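Side-chain contact in glycinin A3B4 subunit (Glycine max, PDB 2D5F), which probably serves as a nitrogen store of the soybean seed, an 11S globulin subunit that assembles into hexamers: residues S48-N53 with V129-Y134. Sequence-based numbering, arbitrary orientation.
With CO3 (carbonate ion), chain E.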
ATOM      1  N   SER B  48     -32.671  -5.384   3.893  1.00 22.59           N
ATOM      2  CA  SER B  48     -33.509  -5.502   5.075  1.00 26.48           C
ATOM      3  C   SER B  48     -33.937  -4.117   5.558  1.00 27.37           C
ATOM      4  O   SER B  48     -33.105  -3.230   5.731  1.00 33.67           O
ATOM      5  CB  SER B  48     -32.725  -6.220   6.172  1.00 24.73           C
ATOM      6  OG  SER B  48     -33.402  -6.169   7.410  1.00 46.94           O
ATOM      7  N   LYS B  49     -35.239  -3.934   5.759  1.00 28.27           N
ATOM      8  CA  LYS B  49     -35.780  -2.662   6.237  1.00 28.38           C
ATOM      9  C   LYS B  49     -36.126  -2.828   7.712  1.00 22.93           C
ATOM     10  O   LYS B  49     -36.913  -3.695   8.073  1.00 24.90           O
ATOM     11  CB  LYS B  49     -37.032  -2.296   5.448  1.00 25.83           C
ATOM     12  CG  LYS B  49     -37.656  -0.975   5.844  1.00 28.94           C
ATOM     13  CD  LYS B  49     -38.860  -0.682   4.961  1.00 40.24           C
ATOM     14  CE  LYS B  49     -39.550   0.607   5.369  1.00 45.97           C
ATOM     15  NZ  LYS B  49     -40.800   0.828   4.581  1.00 57.03           N
ATOM     16  N   ARG B  50     -35.532  -2.001   8.564  1.00 23.03           N
ATOM     17  CA  ARG B  50     -35.778  -2.108   9.998  1.00 24.23           C
ATOM     18  C   ARG B  50     -36.481  -0.896  10.572  1.00 28.89           C
ATOM     19  O   ARG B  50     -36.168   0.246  10.227  1.00 31.58           O
ATOM     20  CB  ARG B  50     -34.462  -2.340  10.742  1.00 20.37           C
ATOM     21  CG  ARG B  50     -33.876  -3.723  10.511  1.00 32.61           C
ATOM     22  CD  ARG B  50     -32.377  -3.767  10.781  1.00 39.03           C
ATOM     23  NE  ARG B  50     -31.744  -4.802   9.970  1.00 44.71           N
ATOM     24  CZ  ARG B  50     -30.457  -4.828   9.649  1.00 33.53           C
ATOM     25  NH1 ARG B  50     -29.985  -5.817   8.903  1.00 39.81           N
ATOM     26  NH2 ARG B  50     -29.643  -3.872  10.071  1.00 36.23           N
ATOM     27  N   THR B  51     -37.442  -1.154  11.449  1.00 27.38           N
ATOM     28  CA  THR B  51     -38.181  -0.080  12.084  1.00 26.59           C
ATOM     29  C   THR B  51     -38.097  -0.215  13.589  1.00 23.17           C
ATOM     30  O   THR B  51     -38.432  -1.255  14.150  1.00 29.24           O
ATOM     31  CB  THR B  51     -39.664  -0.084  11.667  1.00 27.26           C
ATOM     32  OG1 THR B  51     -39.761   0.135  10.255  1.00 28.68           O
ATOM     33  CG2 THR B  51     -40.422   1.025  12.391  1.00 29.87           C
ATOM     34  N   LEU B  52     -37.610   0.835  14.236  1.00 22.82           N
ATOM     35  CA  LEU B  52     -37.504   0.853  15.683  1.00 22.71           C
ATOM     36  C   LEU B  52     -38.568   1.825  16.151  1.00 22.38           C
ATOM     37  O   LEU B  52     -38.513   3.011  15.835  1.00 24.95           O
ATOM     38  CB  LEU B  52     -36.131   1.358  16.135  1.00 23.85           C
ATOM     39  CG  LEU B  52     -34.896   0.463  15.995  1.00 26.56           C
ATOM     40  CD1 LEU B  52     -34.769  -0.060  14.576  1.00 32.22           C
ATOM     41  CD2 LEU B  52     -33.661   1.267  16.392  1.00 26.66           C
ATOM     42  N   ASN B  53     -39.548   1.319  16.881  1.00 27.77           N
ATOM     43  CA  ASN B  53     -40.599   2.178  17.395  1.00 33.30           C
ATOM     44  C   ASN B  53     -40.037   2.984  18.562  1.00 31.73           C
ATOM     45  O   ASN B  53     -38.875   2.815  18.940  1.00 28.26           O
ATOM     46  CB  ASN B  53     -41.788   1.325  17.833  1.00 30.78           C
ATOM     47  CG  ASN B  53     -42.538   0.729  16.654  1.00 30.45           C
ATOM     48  OD1 ASN B  53     -43.155  -0.330  16.762  1.00 31.15           O
ATOM     49  ND2 ASN B  53     -42.498   1.419  15.521  1.00 31.02           N
ATOM     50  N   VAL B 129     -18.555  -7.811  13.685  1.00 15.40           N
ATOM     51  CA  VAL B 129     -18.599  -6.869  14.799  1.00 20.78           C
ATOM     52  C   VAL B 129     -20.027  -6.700  15.326  1.00 21.77           C
ATOM     53  O   VAL B 129     -20.943  -6.345  14.573  1.00 19.25           O
ATOM     54  CB  VAL B 129     -18.062  -5.480  14.382  1.00 20.37           C
ATOM     55  CG1 VAL B 129     -18.229  -4.494  15.527  1.00 20.04           C
ATOM     56  CG2 VAL B 129     -16.587  -5.589  13.978  1.00 20.77           C
ATOM     57  N   PRO B 130     -20.233  -6.956  16.631  1.00 18.00           N
ATOM     58  CA  PRO B 130     -21.561  -6.823  17.246  1.00 19.81           C
ATOM     59  C   PRO B 130     -22.019  -5.366  17.257  1.00 20.24           C
ATOM     60  O   PRO B 130     -21.209  -4.457  17.441  1.00 19.67           O
ATOM     61  CB  PRO B 130     -21.347  -7.329  18.672  1.00 17.71           C
ATOM     62  CG  PRO B 130     -20.097  -8.174  18.584  1.00 21.69           C
ATOM     63  CD  PRO B 130     -19.241  -7.399  17.625  1.00 17.16           C
ATOM     64  N   TYR B 131     -23.313  -5.143  17.063  1.00 14.87           N
ATOM     65  CA  TYR B 131     -23.847  -3.790  17.109  1.00 21.38           C
ATOM     66  C   TYR B 131     -25.287  -3.824  17.599  1.00 21.55           C
ATOM     67  O   TYR B 131     -25.984  -4.832  17.434  1.00 21.37           O
ATOM     68  CB  TYR B 131     -23.812  -3.118  15.731  1.00 21.72           C
ATOM     69  CG  TYR B 131     -24.973  -3.495  14.839  1.00 27.46           C
ATOM     70  CD1 TYR B 131     -25.012  -4.731  14.196  1.00 18.61           C
ATOM     71  CD2 TYR B 131     -26.053  -2.623  14.661  1.00 25.33           C
ATOM     72  CE1 TYR B 131     -26.095  -5.092  13.397  1.00 26.36           C
ATOM     73  CE2 TYR B 131     -27.147  -2.980  13.862  1.00 24.51           C
ATOM     74  CZ  TYR B 131     -27.156  -4.211  13.236  1.00 22.48           C
ATOM     75  OH  TYR B 131     -28.211  -4.565  12.434  1.00 26.51           O
ATOM     76  N   TRP B 132     -25.711  -2.717  18.208  1.00 22.30           N
ATOM     77  CA  TRP B 132     -27.073  -2.551  18.710  1.00 23.11           C
ATOM     78  C   TRP B 132     -27.485  -1.114  18.409  1.00 22.34           C
ATOM     79  O   TRP B 132     -26.635  -0.228  18.300  1.00 22.14           O
ATOM     80  CB  TRP B 132     -27.150  -2.800  20.222  1.00 21.16           C
ATOM     81  CG  TRP B 132     -26.240  -1.931  21.042  1.00 22.65           C
ATOM     82  CD1 TRP B 132     -24.968  -2.227  21.445  1.00 19.06           C
ATOM     83  CD2 TRP B 132     -26.510  -0.605  21.508  1.00 26.36           C
ATOM     84  NE1 TRP B 132     -24.425  -1.164  22.127  1.00 21.70           N
ATOM     85  CE2 TRP B 132     -25.347  -0.152  22.178  1.00 24.46           C
ATOM     86  CE3 TRP B 132     -27.617   0.252  21.421  1.00 25.96           C
ATOM     87  CZ2 TRP B 132     -25.260   1.120  22.763  1.00 26.26           C
ATOM     88  CZ3 TRP B 132     -27.530   1.522  22.005  1.00 26.99           C
ATOM     89  CH2 TRP B 132     -26.357   1.942  22.662  1.00 19.51           C
ATOM     90  N   THR B 133     -28.784  -0.885  18.250  1.00 23.10           N
ATOM     91  CA  THR B 133     -29.284   0.458  17.965  1.00 23.77           C
ATOM     92  C   THR B 133     -30.491   0.769  18.843  1.00 26.24           C
ATOM     93  O   THR B 133     -31.205  -0.135  19.276  1.00 23.16           O
ATOM     94  CB  THR B 133     -29.692   0.607  16.492  1.00 23.74           C
ATOM     95  OG1 THR B 133     -30.758  -0.300  16.202  1.00 23.65           O
ATOM     96  CG2 THR B 133     -28.503   0.306  15.571  1.00 25.66           C
ATOM     97  N   TYR B 134     -30.717   2.054  19.090  1.00 24.90           N
ATOM     98  CA  TYR B 134     -31.814   2.489  19.938  1.00 26.33           C
ATOM     99  C   TYR B 134     -32.419   3.783  19.411  1.00 27.84           C
ATOM    100  O   TYR B 134     -31.699   4.686  18.986  1.00 25.49           O
ATOM    101  CB  TYR B 134     -31.298   2.707  21.363  1.00 22.98           C
ATOM    102  CG  TYR B 134     -32.300   3.333  22.300  1.00 23.62           C
ATOM    103  CD1 TYR B 134     -33.391   2.605  22.768  1.00 28.58           C
ATOM    104  CD2 TYR B 134     -32.164   4.659  22.716  1.00 27.88           C
ATOM    105  CE1 TYR B 134     -34.323   3.175  23.624  1.00 37.60           C
ATOM    106  CE2 TYR B 134     -33.094   5.242  23.576  1.00 36.36           C
ATOM    107  CZ  TYR B 134     -34.172   4.493  24.022  1.00 37.67           C
ATOM    108  OH  TYR B 134     -35.108   5.052  24.858  1.00 41.47           O
TER
HETATM  109  C   CO3 E 502     -30.724  -1.413  12.752  1.00 28.82           C
HETATM  110  O1  CO3 E 502     -30.932  -1.559  13.998  1.00 27.71           O
HETATM  111  O2  CO3 E 502     -30.104  -2.332  12.112  1.00 45.26           O
HETATM  112  O3  CO3 E 502     -31.137  -0.348  12.154  1.00 50.58           O
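Arg50 and Tyr131 reach from opposite directions to one oxygen of a bound carbonate ion, probably picked up from the crystallisation liquor. Arg50 CB lies 4.1 Å from carbonate O3. CG sits beside the backbone N and anti to the carbonyl carbon (chi1 -71°), and the chain then runs extended to NE. Arg50 CD passes 3.0 Å from carbonate O2. NE gives a weak hydrogen bond to Ser48 OG. NH1 is bound to Gln67 OE1, which helps fix the guanidinium. Arg50 NH2 donates to carbonate O2 at 2.6 Å, with an angle of 150° at the hydrogen. Tyr131 OH is also close to NH2, but the angle is too poor for a bond. Instead, Tyr131 OH donates to carbonate O2 at 2.9 Å, and this oxygen lies at the ring edge, near its plane. This is the interior of a cupin beta-barrel, where strands of two facing sheets meet across the ion. With an alanine at Arg50, carbonate O2 would probably keep the Tyr131 hydroxyl but lose its charged partner, and Gln67 OE1 would lose the NH1 donor. Thr133 OG1 holds a second oxygen, donating to carbonate O1 at 2.5 Å, and His58 ND1 adds a further hydrogen bond. Leu52 CD2 packs crosswise against Thr133 OG1 at 3.3 Å.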